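PDB 3BGY: probable mRNA-capping enzyme from Acanthamoeba polyphaga mimivirus, which removes the terminal phosphate of the 5'-triphosphate end of mRNA through this N-terminal domain, the longer protein adding and methylating the guanosine cap. Local coordinates for residues Y172-R177 with K201-P206; T99-A104 with S110-S115. One frame throughout, in Å; residues are numbered along the deposited sequence.

Interaction 1 of 2, residues Y172-R177 with K201-P206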
loop_
_atom_site.group_PDB
_atom_site.type_symbol
_atom_site.label_atom_id
_atom_site.label_comp_id
_atom_site.label_asym_id
_atom_site.label_seq_id
_atom_site.Cartn_x
_atom_site.Cartn_y
_atom_site.Cartn_z
ATOM N N TYR A 172 12.467 -1.532 5.094
ATOM C CA TYR A 172 11.574 -2.171 6.062
ATOM C C TYR A 172 10.498 -1.217 6.506
ATOM O O TYR A 172 10.774 -0.049 6.753
ATOM C CB TYR A 172 12.344 -2.604 7.304
ATOM C CG TYR A 172 13.506 -3.500 6.972
ATOM C CD1 TYR A 172 13.315 -4.883 6.805
ATOM C CD2 TYR A 172 14.796 -2.964 6.740
ATOM C CE1 TYR A 172 14.374 -5.713 6.415
ATOM C CE2 TYR A 172 15.887 -3.809 6.337
ATOM C CZ TYR A 172 15.647 -5.174 6.186
ATOM O OH TYR A 172 16.658 -6.012 5.823
ATOM N N ARG A 173 9.255 -1.687 6.494
ATOM C CA ARG A 173 8.149 -0.863 6.964
ATOM C C ARG A 173 7.285 -1.717 7.865
ATOM O O ARG A 173 6.765 -2.727 7.420
ATOM C CB ARG A 173 7.308 -0.308 5.809
ATOM C CG ARG A 173 8.023 0.779 5.025
ATOM C CD ARG A 173 7.163 1.386 3.949
ATOM N NE ARG A 173 7.890 2.479 3.303
ATOM C CZ ARG A 173 7.800 2.799 2.016
ATOM N NH1 ARG A 173 7.008 2.113 1.199
ATOM N NH2 ARG A 173 8.563 3.773 1.526
ATOM N N TYR A 174 7.182 -1.327 9.130
ATOM C CA TYR A 174 6.336 -2.029 10.087
ATOM C C TYR A 174 5.055 -1.206 10.096
ATOM O O TYR A 174 5.054 0.008 10.417
ATOM C CB TYR A 174 6.944 -2.078 11.488
ATOM C CG TYR A 174 6.108 -2.922 12.434
ATOM C CD1 TYR A 174 5.968 -4.297 12.226
ATOM C CD2 TYR A 174 5.389 -2.331 13.499
ATOM C CE1 TYR A 174 5.120 -5.084 13.051
ATOM C CE2 TYR A 174 4.539 -3.113 14.339
ATOM C CZ TYR A 174 4.414 -4.480 14.105
ATOM O OH TYR A 174 3.595 -5.223 14.936
ATOM N N LYS A 175 3.953 -1.882 9.813
ATOM C CA LYS A 175 2.669 -1.196 9.681
ATOM C C LYS A 175 1.532 -1.691 10.533
ATOM O O LYS A 175 1.434 -2.899 10.764
ATOM C CB LYS A 175 2.226 -1.368 8.228
ATOM C CG LYS A 175 3.108 -0.631 7.198
ATOM C CD LYS A 175 2.569 -0.820 5.789
ATOM C CE LYS A 175 3.402 -0.070 4.776
ATOM N NZ LYS A 175 2.819 -0.171 3.408
ATOM N N THR A 176 0.694 -0.753 11.004
ATOM C CA THR A 176 -0.545 -1.086 11.715
ATOM C C THR A 176 -1.566 -0.444 10.781
ATOM O O THR A 176 -1.678 0.792 10.708
ATOM C CB THR A 176 -0.626 -0.522 13.154
ATOM O OG1 THR A 176 0.412 -1.128 13.933
ATOM C CG2 THR A 176 -1.996 -0.879 13.796
ATOM N N ARG A 177 -2.348 -1.299 10.152
ATOM C CA ARG A 177 -3.325 -0.840 9.184
ATOM C C ARG A 177 -4.738 -1.132 9.631
ATOM O O ARG A 177 -4.992 -2.082 10.371
ATOM C CB ARG A 177 -3.033 -1.533 7.843
ATOM C CG ARG A 177 -3.898 -1.119 6.631
ATOM C CD ARG A 177 -3.509 -1.905 5.385
ATOM N NE ARG A 177 -3.679 -3.350 5.555
ATOM C CZ ARG A 177 -3.315 -4.275 4.661
ATOM N NH1 ARG A 177 -2.748 -3.928 3.514
ATOM N NH2 ARG A 177 -3.536 -5.557 4.906
ATOM N N LYS A 201 16.140 -1.249 15.755
ATOM C CA LYS A 201 15.173 -0.395 16.438
ATOM C C LYS A 201 14.059 0.123 15.540
ATOM O O LYS A 201 13.620 1.263 15.685
ATOM C CB LYS A 201 15.879 0.756 17.170
ATOM C CG LYS A 201 16.379 0.396 18.559
ATOM C CD LYS A 201 16.958 1.617 19.249
ATOM C CE LYS A 201 17.323 1.330 20.698
ATOM N NZ LYS A 201 16.126 1.278 21.588
ATOM N N LEU A 202 13.610 -0.730 14.617
ATOM C CA LEU A 202 12.531 -0.366 13.685
ATOM C C LEU A 202 11.257 0.000 14.436
ATOM O O LEU A 202 10.632 1.006 14.132
ATOM C CB LEU A 202 12.229 -1.509 12.710
ATOM C CG LEU A 202 11.035 -1.356 11.746
ATOM C CD1 LEU A 202 11.193 -0.181 10.807
ATOM C CD2 LEU A 202 10.895 -2.622 10.959
ATOM N N MET A 203 10.896 -0.814 15.425
ATOM C CA MET A 203 9.682 -0.605 16.217
ATOM C C MET A 203 9.666 0.687 17.032
ATOM O O MET A 203 8.612 1.086 17.522
ATOM C CB MET A 203 9.464 -1.787 17.177
ATOM C CG MET A 203 9.555 -3.145 16.532
ATOM S SD MET A 203 8.251 -3.473 15.374
ATOM C CE MET A 203 7.815 -5.144 15.907
ATOM N N THR A 204 10.820 1.351 17.130
ATOM C CA THR A 204 10.970 2.584 17.911
ATOM C C THR A 204 11.074 3.858 17.069
ATOM O O THR A 204 11.106 4.966 17.631
ATOM C CB THR A 204 12.212 2.546 18.874
ATOM O OG1 THR A 204 13.405 2.906 18.154
ATOM C CG2 THR A 204 12.394 1.181 19.500
ATOM N N VAL A 205 11.202 3.723 15.746
ATOM C CA VAL A 205 11.296 4.919 14.901
ATOM C C VAL A 205 9.951 5.680 14.896
ATOM O O VAL A 205 8.898 5.055 15.043
ATOM C CB VAL A 205 11.797 4.611 13.443
ATOM C CG1 VAL A 205 13.115 3.877 13.472
ATOM C CG2 VAL A 205 10.792 3.847 12.642
ATOM N N PRO A 206 9.976 7.035 14.832
ATOM C CA PRO A 206 8.700 7.762 14.823
ATOM C C PRO A 206 7.824 7.353 13.647
ATOM O O PRO A 206 8.306 7.126 12.535
ATOM C CB PRO A 206 9.134 9.226 14.688
ATOM C CG PRO A 206 10.467 9.256 15.363
ATOM C CD PRO A 206 11.112 7.986 14.900
#

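Interaction 2 of 2, residues T99-A104 with S110-S115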
loop_
_atom_site.group_PDB
_atom_site.type_symbol
_atom_site.label_atom_id
_atom_site.label_comp_id
_atom_site.label_asym_id
_atom_site.label_seq_id
_atom_site.Cartn_x
_atom_site.Cartn_y
_atom_site.Cartn_z
ATOM N N THR A 99 14.960 -11.092 15.025
ATOM C CA THR A 99 16.010 -11.665 15.868
ATOM C C THR A 99 17.081 -12.402 15.060
ATOM O O THR A 99 18.278 -12.212 15.307
ATOM C CB THR A 99 15.442 -12.613 16.962
ATOM O OG1 THR A 99 14.660 -13.647 16.356
ATOM C CG2 THR A 99 14.582 -11.848 17.945
ATOM N N LYS A 100 16.649 -13.166 14.054
ATOM C CA LYS A 100 17.567 -13.934 13.205
ATOM C C LYS A 100 18.390 -13.082 12.232
ATOM O O LYS A 100 19.594 -13.300 12.090
ATOM C CB LYS A 100 16.813 -15.020 12.418
ATOM C CG LYS A 100 17.717 -16.016 11.661
ATOM C CD LYS A 100 16.944 -17.147 10.989
ATOM C CE LYS A 100 17.907 -18.129 10.301
ATOM N NZ LYS A 100 17.217 -19.283 9.658
ATOM N N PHE A 101 17.747 -12.109 11.586
ATOM C CA PHE A 101 18.427 -11.274 10.596
ATOM C C PHE A 101 18.935 -9.885 10.996
ATOM O O PHE A 101 19.491 -9.188 10.148
ATOM C CB PHE A 101 17.582 -11.188 9.310
ATOM C CG PHE A 101 17.410 -12.510 8.607
ATOM C CD1 PHE A 101 18.381 -12.965 7.689
ATOM C CD2 PHE A 101 16.292 -13.322 8.868
ATOM C CE1 PHE A 101 18.253 -14.209 7.039
ATOM C CE2 PHE A 101 16.145 -14.581 8.221
ATOM C CZ PHE A 101 17.133 -15.021 7.307
ATOM N N SER A 102 18.821 -9.518 12.279
ATOM C CA SER A 102 19.269 -8.206 12.808
ATOM C C SER A 102 20.714 -7.814 12.480
ATOM O O SER A 102 21.006 -6.633 12.257
ATOM C CB SER A 102 19.099 -8.144 14.336
ATOM O OG SER A 102 17.921 -7.447 14.708
ATOM N N LYS A 103 21.598 -8.814 12.477
ATOM C CA LYS A 103 23.027 -8.641 12.201
ATOM C C LYS A 103 23.492 -9.406 10.948
ATOM O O LYS A 103 24.700 -9.515 10.699
ATOM C CB LYS A 103 23.853 -9.085 13.433
ATOM C CG LYS A 103 23.488 -8.378 14.747
ATOM C CD LYS A 103 24.313 -8.851 15.939
ATOM C CE LYS A 103 23.808 -8.203 17.228
ATOM N NZ LYS A 103 24.730 -8.396 18.387
ATOM N N ALA A 104 22.549 -9.935 10.159
ATOM C CA ALA A 104 22.876 -10.697 8.935
ATOM C C ALA A 104 23.214 -9.799 7.745
ATOM O O ALA A 104 22.844 -8.618 7.735
ATOM C CB ALA A 104 21.740 -11.635 8.564
ATOM N N SER A 110 18.229 -10.872 1.297
ATOM C CA SER A 110 17.599 -10.917 -0.025
ATOM C C SER A 110 17.334 -12.344 -0.493
ATOM O O SER A 110 16.239 -12.660 -0.959
ATOM C CB SER A 110 18.449 -10.210 -1.071
ATOM O OG SER A 110 18.563 -8.834 -0.791
ATOM N N ARG A 111 18.295 -13.227 -0.222
ATOM C CA ARG A 111 18.183 -14.631 -0.649
ATOM C C ARG A 111 17.065 -15.323 0.134
ATOM O O ARG A 111 16.288 -16.072 -0.449
ATOM C CB ARG A 111 19.527 -15.340 -0.486
ATOM C CG ARG A 111 20.447 -15.075 -1.663
ATOM C CD ARG A 111 21.780 -15.794 -1.479
ATOM N NE ARG A 111 22.563 -15.189 -0.407
ATOM C CZ ARG A 111 23.651 -15.727 0.141
ATOM N NH1 ARG A 111 24.098 -16.907 -0.266
ATOM N NH2 ARG A 111 24.328 -15.041 1.053
ATOM N N TYR A 112 16.930 -14.962 1.410
ATOM C CA TYR A 112 15.876 -15.496 2.278
ATOM C C TYR A 112 14.530 -14.983 1.774
ATOM O O TYR A 112 13.588 -15.759 1.608
ATOM C CB TYR A 112 16.084 -15.100 3.754
ATOM C CG TYR A 112 14.915 -15.465 4.689
ATOM C CD1 TYR A 112 14.752 -16.786 5.177
ATOM C CD2 TYR A 112 13.944 -14.494 5.060
ATOM C CE1 TYR A 112 13.646 -17.132 6.017
ATOM C CE2 TYR A 112 12.831 -14.837 5.894
ATOM C CZ TYR A 112 12.698 -16.150 6.361
ATOM O OH TYR A 112 11.625 -16.472 7.163
ATOM N N ILE A 113 14.462 -13.682 1.474
ATOM C CA ILE A 113 13.211 -13.086 0.991
ATOM C C ILE A 113 12.685 -13.721 -0.311
ATOM O O ILE A 113 11.501 -14.092 -0.381
ATOM C CB ILE A 113 13.327 -11.515 0.913
ATOM C CG1 ILE A 113 13.513 -10.938 2.313
ATOM C CG2 ILE A 113 12.091 -10.873 0.244
ATOM C CD1 ILE A 113 12.352 -11.178 3.310
ATOM N N VAL A 114 13.550 -13.901 -1.308
ATOM C CA VAL A 114 13.117 -14.524 -2.561
ATOM C C VAL A 114 12.880 -16.042 -2.445
ATOM O O VAL A 114 12.291 -16.637 -3.346
ATOM C CB VAL A 114 14.045 -14.216 -3.783
ATOM C CG1 VAL A 114 14.093 -12.723 -4.046
ATOM C CG2 VAL A 114 15.455 -14.800 -3.597
ATOM N N SER A 115 13.288 -16.638 -1.324
ATOM C CA SER A 115 13.109 -18.082 -1.103
ATOM C C SER A 115 11.740 -18.405 -0.517
ATOM O O SER A 115 11.285 -19.544 -0.602
ATOM C CB SER A 115 14.200 -18.640 -0.172
ATOM O OG SER A 115 13.886 -18.448 1.210
#

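Interaction 1 of 2, residues Y172-R177 with K201-P206
The sulfur-aromatic part of this contact joins M203 to the ring of Y174. M203 SD stands 3.7 Å from the centroid of the Y174 ring and only 14° off its normal, which places the sulfur over the face. The terminal methyl lies above the same ring: M203 CE is 3.9 Å from the centroid of Y174, a CH-pi contact leaning toward CZ and CE1. The thioether can lie along the ring because the methionine chain bends at chi2 (-67°) and again at chi3 (-134°).

Purely apolar packing comes from L202. Its CD2 branch touches Y172 CB at 3.9 Å and Y174 CB at 4.0 Å, so one methyl bridges two residues on the same side of the strand. The intervening R173 points away, as strand alternation requires. Y172 offers chiefly its CB; the end of its side chain leads away from the loop.

The loop segment has its own polar closure: K201 O accepts T204 N and T204 OG1, the hydroxyl at 3.0 Å. Strand 169-183 pairs with 186-196, and the loop that follows 186-196 folds back over strand 169-183, L202 also touching L72 and S196. The whole is a Met-aromatic contact where a loop packs on a strand of the closed antiparallel barrel, the fold of tunnel triphosphatases.

Interaction 2 of 2, residues T99-A104 with S110-S115
F101 meets Y112 ring against ring, and this single pair makes up nearly all of the contact. The centroid of the F101 ring is 4.7 Å from that of Y112 and the planes are inclined at 40°, an oblique geometry between parallel stacking and a T-shape. The far end of the phenylalanine does the touching: F101 CZ comes to 3.5 Å from Y112 CG, while F101 CE2 sits 3.7 Å above the plane of the Y112 ring, over its centre. Near the root of the tyrosine, F101 CZ is also 3.7 Å from Y112 CB.

F101 stands at the end of helix 91-101 and Y112 on helix 106-115; their side chains cross at about a right angle. In Y112, chi1 of 172° carries the ring toward F101, and chi2 of 80° sets its rotation, so that a face meets F101. K100 CG lies over one face of the F101 ring, offset toward the rim.

Further out, F97 also meets the F101 ring and touches I113, while I199, in a loop, touches F101. A type I turn, with A104 N bonded to F101 O, leads onward from F101. On the other segment, Y112 O accepts both S115 N and S115 OG, the latter at 2.7 Å. The result is two helices consecutive in the chain, 91-101 and 106-115, meeting through an oblique aromatic pair, with I113 of the second touching barrel strands 66-77 and 83-88.

Overall arrangement
Both contacts are partly buried and off the chain centre, interaction 1 about 15 Å and interaction 2 about 22 Å from it, measured from their centres. Interaction 1 runs from buried Y172 and L202 to exposed M203; interaction 2 pairs buried F101 with partly exposed Y112. They hold different elements: interaction 1 fixes a loop to a barrel strand, interaction 2 joins two successive helices. Each relies on an aromatic ring without a hydrogen bond between its segments, but thioether and leucine methyl serve one, paired rings the other. Interaction 1 buries more, 213 against 111 Å², with four touching residues rather than two. Their nearest atoms are about 6 Å apart, and I199 touches both Y172 and F101. Strand 66-77 also meets L202 and I113.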